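Local coordinates for imine reductase (Bacillus cereus, PDB 4D3F), which probably reduces imines to amines, taking hydride from the NADPH held in its Rossmann-type domain, at residues 86-91 against 116-121; 90-95 against 122-127. All coordinates share one frame; numbering follows the deposited sequence.

Both contacts join the same two helices of the Rossmann-type domain, 88-95 and 115-126, and differ in how far along them they lie. Interaction 1 takes the N-terminal part of helix 88-95, where one flank meets two alanines, the other reaches NADP, and a lysine and a water lie at the solvent edge. Interaction 2 sits about 7 Å farther on, centre to centre, and is wholly apolar and aromatic across the helices, built on a tyrosine-tryptophan pair. M91 serves both, and the hydroxyl of Y92 rests against A121, so the two run together as one largely buried seam; the polar touches belong to interaction 1.

Interaction 1: 86-91 against 116-121; sequences TDYNVM and EKARKA. With NAP (NADP nicotinamide-adenine-dinucleotide phosphate), chain C.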
loop_
_atom_site.group_PDB
_atom_site.type_symbol
_atom_site.label_atom_id
_atom_site.label_comp_id
_atom_site.label_asym_id
_atom_site.label_seq_id
_atom_site.Cartn_x
_atom_site.Cartn_y
_atom_site.Cartn_z
ATOM N N THR B 86 4.795 -9.135 -25.621
ATOM C CA THR B 86 3.875 -8.344 -24.810
ATOM C C THR B 86 2.985 -9.190 -23.851
ATOM O O THR B 86 2.881 -8.851 -22.638
ATOM C CB THR B 86 3.086 -7.359 -25.680
ATOM O OG1 THR B 86 4.037 -6.548 -26.381
ATOM C CG2 THR B 86 2.203 -6.498 -24.781
ATOM N N ASP B 87 2.399 -10.244 -24.389
ATOM C CA ASP B 87 1.522 -11.150 -23.689
ATOM C C ASP B 87 1.374 -12.420 -24.484
ATOM O O ASP B 87 1.953 -12.554 -25.573
ATOM C CB ASP B 87 0.149 -10.475 -23.513
ATOM C CG ASP B 87 -0.514 -10.134 -24.829
ATOM O OD1 ASP B 87 -0.310 -10.801 -25.879
ATOM O OD2 ASP B 87 -1.296 -9.182 -24.810
ATOM N N TYR B 88 0.547 -13.339 -23.995
ATOM C CA TYR B 88 0.430 -14.642 -24.564
ATOM C C TYR B 88 -0.289 -14.664 -25.902
ATOM O O TYR B 88 -0.031 -15.509 -26.733
ATOM C CB TYR B 88 -0.203 -15.625 -23.605
ATOM C CG TYR B 88 0.807 -16.209 -22.644
ATOM C CD1 TYR B 88 1.285 -15.498 -21.611
ATOM C CD2 TYR B 88 1.340 -17.420 -22.839
ATOM C CE1 TYR B 88 2.227 -16.001 -20.718
ATOM C CE2 TYR B 88 2.342 -17.947 -21.963
ATOM C CZ TYR B 88 2.734 -17.257 -20.857
ATOM O OH TYR B 88 3.759 -17.694 -19.953
ATOM N N ASN B 89 -1.195 -13.723 -26.129
ATOM C CA ASN B 89 -1.810 -13.667 -27.476
ATOM C C ASN B 89 -0.778 -13.467 -28.595
ATOM O O ASN B 89 -0.957 -14.042 -29.683
ATOM C CB ASN B 89 -2.846 -12.566 -27.576
ATOM C CG ASN B 89 -4.112 -12.948 -26.873
ATOM O OD1 ASN B 89 -4.363 -14.138 -26.599
ATOM N ND2 ASN B 89 -4.909 -11.965 -26.551
ATOM N N VAL B 90 0.250 -12.684 -28.305
ATOM C CA VAL B 90 1.332 -12.453 -29.257
ATOM C C VAL B 90 2.003 -13.793 -29.527
ATOM O O VAL B 90 2.346 -14.107 -30.661
ATOM C CB VAL B 90 2.398 -11.435 -28.736
ATOM C CG1 VAL B 90 3.556 -11.250 -29.722
ATOM C CG2 VAL B 90 1.788 -10.085 -28.444
ATOM N N MET B 91 2.249 -14.558 -28.485
ATOM C CA MET B 91 2.881 -15.860 -28.665
ATOM C C MET B 91 2.097 -16.693 -29.657
ATOM O O MET B 91 2.699 -17.297 -30.575
ATOM C CB MET B 91 3.068 -16.579 -27.348
ATOM C CG MET B 91 3.614 -17.977 -27.519
ATOM S SD MET B 91 3.338 -19.173 -26.239
ATOM C CE MET B 91 1.709 -19.721 -26.670
ATOM N N GLU B 116 -4.184 -18.162 -15.778
ATOM C CA GLU B 116 -4.863 -19.103 -16.658
ATOM C C GLU B 116 -4.308 -19.036 -18.064
ATOM O O GLU B 116 -4.308 -20.068 -18.773
ATOM C CB GLU B 116 -6.396 -18.895 -16.718
ATOM C CG GLU B 116 -7.117 -20.277 -16.561
ATOM C CD GLU B 116 -7.274 -20.684 -15.084
ATOM O OE1 GLU B 116 -8.131 -20.050 -14.412
ATOM O OE2 GLU B 116 -6.529 -21.563 -14.550
ATOM N N LYS B 117 -3.869 -17.865 -18.515
ATOM C CA LYS B 117 -3.261 -17.767 -19.853
ATOM C C LYS B 117 -2.000 -18.629 -19.878
ATOM O O LYS B 117 -1.758 -19.329 -20.866
ATOM C CB LYS B 117 -2.950 -16.320 -20.288
ATOM C CG LYS B 117 -3.726 -15.773 -21.471
ATOM C CD LYS B 117 -5.175 -15.524 -21.158
ATOM C CE LYS B 117 -5.886 -14.690 -22.247
ATOM N NZ LYS B 117 -5.296 -14.776 -23.624
ATOM N N ALA B 118 -1.228 -18.603 -18.813
ATOM C CA ALA B 118 -0.020 -19.370 -18.795
ATOM C C ALA B 118 -0.323 -20.874 -18.780
ATOM O O ALA B 118 0.349 -21.673 -19.458
ATOM C CB ALA B 118 0.857 -18.982 -17.647
ATOM N N ARG B 119 -1.337 -21.272 -18.022
ATOM C CA ARG B 119 -1.787 -22.650 -18.040
ATOM C C ARG B 119 -2.247 -23.115 -19.391
ATOM O O ARG B 119 -1.911 -24.250 -19.832
ATOM C CB ARG B 119 -2.895 -22.904 -16.990
ATOM C CG ARG B 119 -2.396 -22.829 -15.550
ATOM C CD ARG B 119 -3.576 -22.688 -14.537
ATOM N NE ARG B 119 -3.014 -22.441 -13.217
ATOM C CZ ARG B 119 -3.500 -21.561 -12.320
ATOM N NH1 ARG B 119 -4.586 -20.886 -12.569
ATOM N NH2 ARG B 119 -2.888 -21.383 -11.190
ATOM N N LYS B 120 -3.038 -22.322 -20.056
ATOM C CA LYS B 120 -3.573 -22.752 -21.371
ATOM C C LYS B 120 -2.407 -22.854 -22.418
ATOM O O LYS B 120 -2.382 -23.750 -23.268
ATOM C CB LYS B 120 -4.647 -21.775 -21.842
ATOM C CG LYS B 120 -6.024 -21.950 -21.130
ATOM C CD LYS B 120 -7.121 -21.028 -21.691
ATOM N N ALA B 121 -1.451 -21.927 -22.329
ATOM C CA ALA B 121 -0.304 -21.946 -23.242
ATOM C C ALA B 121 0.583 -23.176 -23.047
ATOM O O ALA B 121 1.029 -23.748 -24.045
ATOM C CB ALA B 121 0.491 -20.682 -23.103
HETATM P PA NAP C . 7.187 -4.715 -25.384
HETATM O O1A NAP C . 7.148 -3.329 -25.976
HETATM O O2A NAP C . 6.036 -5.375 -24.700
HETATM O O5B NAP C . 7.512 -5.605 -26.683
HETATM C C5B NAP C . 7.797 -6.959 -26.504
HETATM C C4B NAP C . 7.908 -7.651 -27.831
HETATM O O4B NAP C . 6.625 -8.125 -28.250
HETATM C C3B NAP C . 8.560 -6.852 -28.923
HETATM O O3B NAP C . 9.416 -7.800 -29.557
HETATM C C2B NAP C . 7.397 -6.652 -29.880
HETATM O O2B NAP C . 7.729 -6.553 -31.290
HETATM C C1B NAP C . 6.614 -7.898 -29.630
HETATM N N9A NAP C . 5.237 -7.825 -30.110
HETATM C C8A NAP C . 4.264 -7.060 -29.568
HETATM N N7A NAP C . 3.147 -7.308 -30.267
HETATM C C5A NAP C . 3.446 -8.166 -31.239
HETATM C C6A NAP C . 2.743 -8.768 -32.344
HETATM N N6A NAP C . 1.448 -8.454 -32.436
HETATM N N1A NAP C . 3.328 -9.631 -33.160
HETATM C C2A NAP C . 4.651 -9.943 -33.014
HETATM N N3A NAP C . 5.401 -9.387 -32.021
HETATM C C4A NAP C . 4.828 -8.543 -31.114
HETATM O O3 NAP C . 8.510 -4.732 -24.574
HETATM P PN NAP C . 9.043 -5.124 -23.105
HETATM O O1N NAP C . 9.096 -3.904 -22.288
HETATM O O2N NAP C . 10.458 -5.596 -23.347
HETATM O O5D NAP C . 8.068 -6.187 -22.522
HETATM C C5D NAP C . 8.042 -7.627 -22.729
HETATM C C4D NAP C . 7.381 -8.342 -21.569
HETATM O O4D NAP C . 8.168 -8.187 -20.390
HETATM C C3D NAP C . 6.011 -7.719 -21.213
HETATM O O3D NAP C . 5.083 -8.805 -21.068
HETATM C C2D NAP C . 6.275 -6.852 -19.997
HETATM O O2D NAP C . 5.125 -6.709 -19.163
HETATM C C1D NAP C . 7.337 -7.739 -19.319
HETATM N N1N NAP C . 8.073 -7.056 -18.305
HETATM C C2N NAP C . 8.535 -5.818 -18.581
HETATM C C3N NAP C . 9.223 -5.084 -17.641
HETATM C C7N NAP C . 9.742 -3.728 -18.080
HETATM O O7N NAP C . 10.215 -3.072 -17.212
HETATM N N7N NAP C . 9.911 -3.367 -19.365
HETATM C C4N NAP C . 9.457 -5.621 -16.381
HETATM C C5N NAP C . 9.002 -6.922 -16.095
HETATM C C6N NAP C . 8.303 -7.657 -17.071
HETATM P P2B NAP C . 8.248 -5.152 -31.873
HETATM O O1X NAP C . 8.174 -5.456 -33.343
HETATM O O2X NAP C . 7.212 -4.094 -31.348
HETATM O O3X NAP C . 9.630 -4.894 -31.267
HETATM O O HOH W 1 -2.919 -12.674 -23.931
#
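Y88 carries the apolar part of the contact, laying its ring against helix 115-126. The CA of A118 sits 4.0 Å above one face of that ring, toward its rim, while the methyl of A121 presses in obliquely, its CB 3.4 Å from Y88 CD2. M91 adds the end of its chain: with CG anti to the backbone N (chi1 175°) and a bend at chi3, it brings CE to 3.9 Å from A121 CB. The Y88 side chain also touches N109, H132 and T134 of the central sheet.

The polar part lies at the exposed edge. K117 packs its CG against the CB of Y88 and then bends at chi2 and chi4, which carries NZ to 3.2 Å from N89 OD1. One water accepts from both N89 N and K117 NZ, bridging the two helices. Apart from this edge, within 86-91, D87 caps helix 88-95: its OD1 takes the amide of V90 at 3.1 Å, nearly in line with the C-O bond.

On the cofactor side, T86 OG1 donates to the NADP phosphate oxygen O2A at 2.9 Å, and V90 CG1 lies 3.3 Å from C4A of the adenine.

Small alanines thus let a tyrosine ring come close to the neighbouring helix, and the same short segment hydrogen-bonds the dinucleotide phosphate and packs against its adenine, as suits a Rossmann-type cofactor site.

Interaction 2: 90-95 against 122-127; sequences VMYSIL and AKWLED. With NAP (NADP nicotinamide-adenine-dinucleotide phosphate), chain C.
Y92 and W124 meet in a T-shaped pair, the edge of the tyrosine turned to the face of the indole. Their planes stand at 90°, and the centroid of the Y92 ring is 4.9 Å from that of the five-membered ring of W124. The touching edge is CD1-CE1: CE1 stands 3.6 Å from W124 CD2, over the CG-CD2 side of the five-membered ring, while CD1 leans toward CE2. W124 comes from the opposite helix with CG anti to the backbone N (chi1 -174°), which swings the indole across to helix 88-95.

The far end of the same indole meets L95, whose CB is 4.0 Å from W124 CH2, with the backbone carbon of L95 near the ring plane. M91 approaches obliquely, its CE near CE3 of W124; that methyl also lies 3.7 Å above one face of the Y92 ring, toward the rim. Its sulfur meets L125, SD to CD1 4.2 Å, and L125 CD2 touches L95 CD1 in turn, both leucines resting on L107 of strand 106-109.

These neighbouring helices of the Rossmann-type domain run nearly parallel, 17° apart over the two segments, and I94 of the first touches the NADP adenine, CG2 to C2A 3.7 Å. R128 adds a cation-pi contact to W124. No hydrogen bond crosses between the segments: their cohesion rests on dispersion and on the weak electrostatics of a tyrosine C-H edge over an indole face.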
loop_
_atom_site.group_PDB
_atom_site.type_symbol
_atom_site.label_atom_id
_atom_site.label_comp_id
_atom_site.label_asym_id
_atom_site.label_seq_id
_atom_site.Cartn_x
_atom_site.Cartn_y
_atom_site.Cartn_z
ATOM N N VAL B 90 0.250 -12.684 -28.305
ATOM C CA VAL B 90 1.332 -12.453 -29.257
ATOM C C VAL B 90 2.003 -13.793 -29.527
ATOM O O VAL B 90 2.346 -14.107 -30.661
ATOM C CB VAL B 90 2.398 -11.435 -28.736
ATOM C CG1 VAL B 90 3.556 -11.250 -29.722
ATOM C CG2 VAL B 90 1.788 -10.085 -28.444
ATOM N N MET B 91 2.249 -14.558 -28.485
ATOM C CA MET B 91 2.881 -15.860 -28.665
ATOM C C MET B 91 2.097 -16.693 -29.657
ATOM O O MET B 91 2.699 -17.297 -30.575
ATOM C CB MET B 91 3.068 -16.579 -27.348
ATOM C CG MET B 91 3.614 -17.977 -27.519
ATOM S SD MET B 91 3.338 -19.173 -26.239
ATOM C CE MET B 91 1.709 -19.721 -26.670
ATOM N N TYR B 92 0.757 -16.817 -29.507
ATOM C CA TYR B 92 -0.012 -17.578 -30.464
ATOM C C TYR B 92 0.079 -17.019 -31.845
ATOM O O TYR B 92 0.143 -17.795 -32.850
ATOM C CB TYR B 92 -1.511 -17.668 -30.056
ATOM C CG TYR B 92 -1.741 -18.409 -28.779
ATOM C CD1 TYR B 92 -1.570 -19.791 -28.694
ATOM C CD2 TYR B 92 -2.155 -17.749 -27.645
ATOM C CE1 TYR B 92 -1.771 -20.482 -27.519
ATOM C CE2 TYR B 92 -2.349 -18.440 -26.444
ATOM C CZ TYR B 92 -2.185 -19.797 -26.395
ATOM O OH TYR B 92 -2.388 -20.467 -25.244
ATOM N N SER B 93 0.069 -15.691 -31.920
ATOM C CA SER B 93 0.054 -15.025 -33.195
ATOM C C SER B 93 1.280 -15.441 -33.994
ATOM O O SER B 93 1.167 -15.777 -35.182
ATOM C CB SER B 93 0.055 -13.559 -32.979
ATOM O OG SER B 93 0.131 -12.932 -34.201
ATOM N N ILE B 94 2.437 -15.464 -33.341
ATOM C CA ILE B 94 3.687 -15.860 -34.058
ATOM C C ILE B 94 3.984 -17.343 -34.156
ATOM O O ILE B 94 4.694 -17.732 -35.080
ATOM C CB ILE B 94 4.940 -15.110 -33.559
ATOM C CG1 ILE B 94 5.276 -15.496 -32.179
ATOM C CG2 ILE B 94 4.716 -13.603 -33.616
ATOM C CD1 ILE B 94 6.622 -14.992 -31.741
ATOM N N LEU B 95 3.539 -18.159 -33.200
ATOM C CA LEU B 95 3.853 -19.587 -33.161
ATOM C C LEU B 95 2.842 -20.484 -33.845
ATOM O O LEU B 95 3.186 -21.603 -34.284
ATOM C CB LEU B 95 4.110 -20.138 -31.764
ATOM C CG LEU B 95 5.264 -19.512 -30.965
ATOM C CD1 LEU B 95 5.445 -20.241 -29.616
ATOM C CD2 LEU B 95 6.556 -19.531 -31.769
ATOM N N ALA B 122 0.829 -23.567 -21.802
ATOM C CA ALA B 122 1.638 -24.704 -21.447
ATOM C C ALA B 122 1.040 -25.981 -22.046
ATOM O O ALA B 122 1.791 -26.792 -22.653
ATOM C CB ALA B 122 1.766 -24.851 -19.962
ATOM N N LYS B 123 -0.295 -26.119 -21.961
ATOM C CA LYS B 123 -0.987 -27.279 -22.604
ATOM C C LYS B 123 -0.936 -27.247 -24.137
ATOM O O LYS B 123 -0.746 -28.277 -24.806
ATOM C CB LYS B 123 -2.424 -27.348 -22.055
ATOM C CG LYS B 123 -3.300 -28.482 -22.619
ATOM C CD LYS B 123 -4.407 -28.855 -21.585
ATOM N N TRP B 124 -1.156 -26.084 -24.727
ATOM C CA TRP B 124 -1.106 -25.922 -26.157
ATOM C C TRP B 124 0.287 -26.309 -26.680
ATOM O O TRP B 124 0.427 -26.932 -27.729
ATOM C CB TRP B 124 -1.385 -24.482 -26.531
ATOM C CG TRP B 124 -1.510 -24.127 -27.985
ATOM C CD1 TRP B 124 -2.636 -24.147 -28.733
ATOM C CD2 TRP B 124 -0.488 -23.578 -28.836
ATOM N NE1 TRP B 124 -2.389 -23.643 -29.973
ATOM C CE2 TRP B 124 -1.062 -23.327 -30.077
ATOM C CE3 TRP B 124 0.859 -23.286 -28.659
ATOM C CZ2 TRP B 124 -0.322 -22.829 -31.166
ATOM C CZ3 TRP B 124 1.564 -22.750 -29.725
ATOM C CH2 TRP B 124 0.972 -22.519 -30.941
ATOM N N LEU B 125 1.291 -25.850 -25.983
ATOM C CA LEU B 125 2.678 -26.176 -26.346
ATOM C C LEU B 125 2.985 -27.659 -26.191
ATOM O O LEU B 125 3.627 -28.247 -27.081
ATOM C CB LEU B 125 3.683 -25.363 -25.558
ATOM C CG LEU B 125 3.761 -23.850 -25.961
ATOM C CD1 LEU B 125 4.532 -23.030 -24.952
ATOM C CD2 LEU B 125 4.397 -23.706 -27.357
ATOM N N GLU B 126 2.555 -28.264 -25.091
ATOM C CA GLU B 126 2.728 -29.704 -24.909
ATOM C C GLU B 126 2.053 -30.540 -25.980
ATOM O O GLU B 126 2.632 -31.529 -26.442
ATOM C CB GLU B 126 2.282 -30.128 -23.517
ATOM C CG GLU B 126 3.287 -29.664 -22.464
ATOM C CD GLU B 126 2.730 -29.569 -21.028
ATOM O OE1 GLU B 126 1.585 -30.050 -20.778
ATOM O OE2 GLU B 126 3.452 -29.003 -20.150
ATOM N N ASP B 127 0.888 -30.119 -26.432
ATOM C CA ASP B 127 0.229 -30.767 -27.535
ATOM C C ASP B 127 1.041 -30.740 -28.828
ATOM O O ASP B 127 0.789 -31.532 -29.741
ATOM C CB ASP B 127 -1.143 -30.154 -27.811
ATOM C CG ASP B 127 -2.196 -30.482 -26.710
ATOM O OD1 ASP B 127 -1.947 -31.304 -25.812
ATOM O OD2 ASP B 127 -3.271 -29.861 -26.729
HETATM P PA NAP C . 7.187 -4.715 -25.384
HETATM O O1A NAP C . 7.148 -3.329 -25.976
HETATM O O2A NAP C . 6.036 -5.375 -24.700
HETATM O O5B NAP C . 7.512 -5.605 -26.683
HETATM C C5B NAP C . 7.797 -6.959 -26.504
HETATM C C4B NAP C . 7.908 -7.651 -27.831
HETATM O O4B NAP C . 6.625 -8.125 -28.250
HETATM C C3B NAP C . 8.560 -6.852 -28.923
HETATM O O3B NAP C . 9.416 -7.800 -29.557
HETATM C C2B NAP C . 7.397 -6.652 -29.880
HETATM O O2B NAP C . 7.729 -6.553 -31.290
HETATM C C1B NAP C . 6.614 -7.898 -29.630
HETATM N N9A NAP C . 5.237 -7.825 -30.110
HETATM C C8A NAP C . 4.264 -7.060 -29.568
HETATM N N7A NAP C . 3.147 -7.308 -30.267
HETATM C C5A NAP C . 3.446 -8.166 -31.239
HETATM C C6A NAP C . 2.743 -8.768 -32.344
HETATM N N6A NAP C . 1.448 -8.454 -32.436
HETATM N N1A NAP C . 3.328 -9.631 -33.160
HETATM C C2A NAP C . 4.651 -9.943 -33.014
HETATM N N3A NAP C . 5.401 -9.387 -32.021
HETATM C C4A NAP C . 4.828 -8.543 -31.114
HETATM O O3 NAP C . 8.510 -4.732 -24.574
HETATM P PN NAP C . 9.043 -5.124 -23.105
HETATM O O1N NAP C . 9.096 -3.904 -22.288
HETATM O O2N NAP C . 10.458 -5.596 -23.347
HETATM O O5D NAP C . 8.068 -6.187 -22.522
HETATM C C5D NAP C . 8.042 -7.627 -22.729
HETATM C C4D NAP C . 7.381 -8.342 -21.569
HETATM O O4D NAP C . 8.168 -8.187 -20.390
HETATM C C3D NAP C . 6.011 -7.719 -21.213
HETATM O O3D NAP C . 5.083 -8.805 -21.068
HETATM C C2D NAP C . 6.275 -6.852 -19.997
HETATM O O2D NAP C . 5.125 -6.709 -19.163
HETATM C C1D NAP C . 7.337 -7.739 -19.319
HETATM N N1N NAP C . 8.073 -7.056 -18.305
HETATM C C2N NAP C . 8.535 -5.818 -18.581
HETATM C C3N NAP C . 9.223 -5.084 -17.641
HETATM C C7N NAP C . 9.742 -3.728 -18.080
HETATM O O7N NAP C . 10.215 -3.072 -17.212
HETATM N N7N NAP C . 9.911 -3.367 -19.365
HETATM C C4N NAP C . 9.457 -5.621 -16.381
HETATM C C5N NAP C . 9.002 -6.922 -16.095
HETATM C C6N NAP C . 8.303 -7.657 -17.071
HETATM P P2B NAP C . 8.248 -5.152 -31.873
HETATM O O1X NAP C . 8.174 -5.456 -33.343
HETATM O O2X NAP C . 7.212 -4.094 -31.348
HETATM O O3X NAP C . 9.630 -4.894 -31.267
#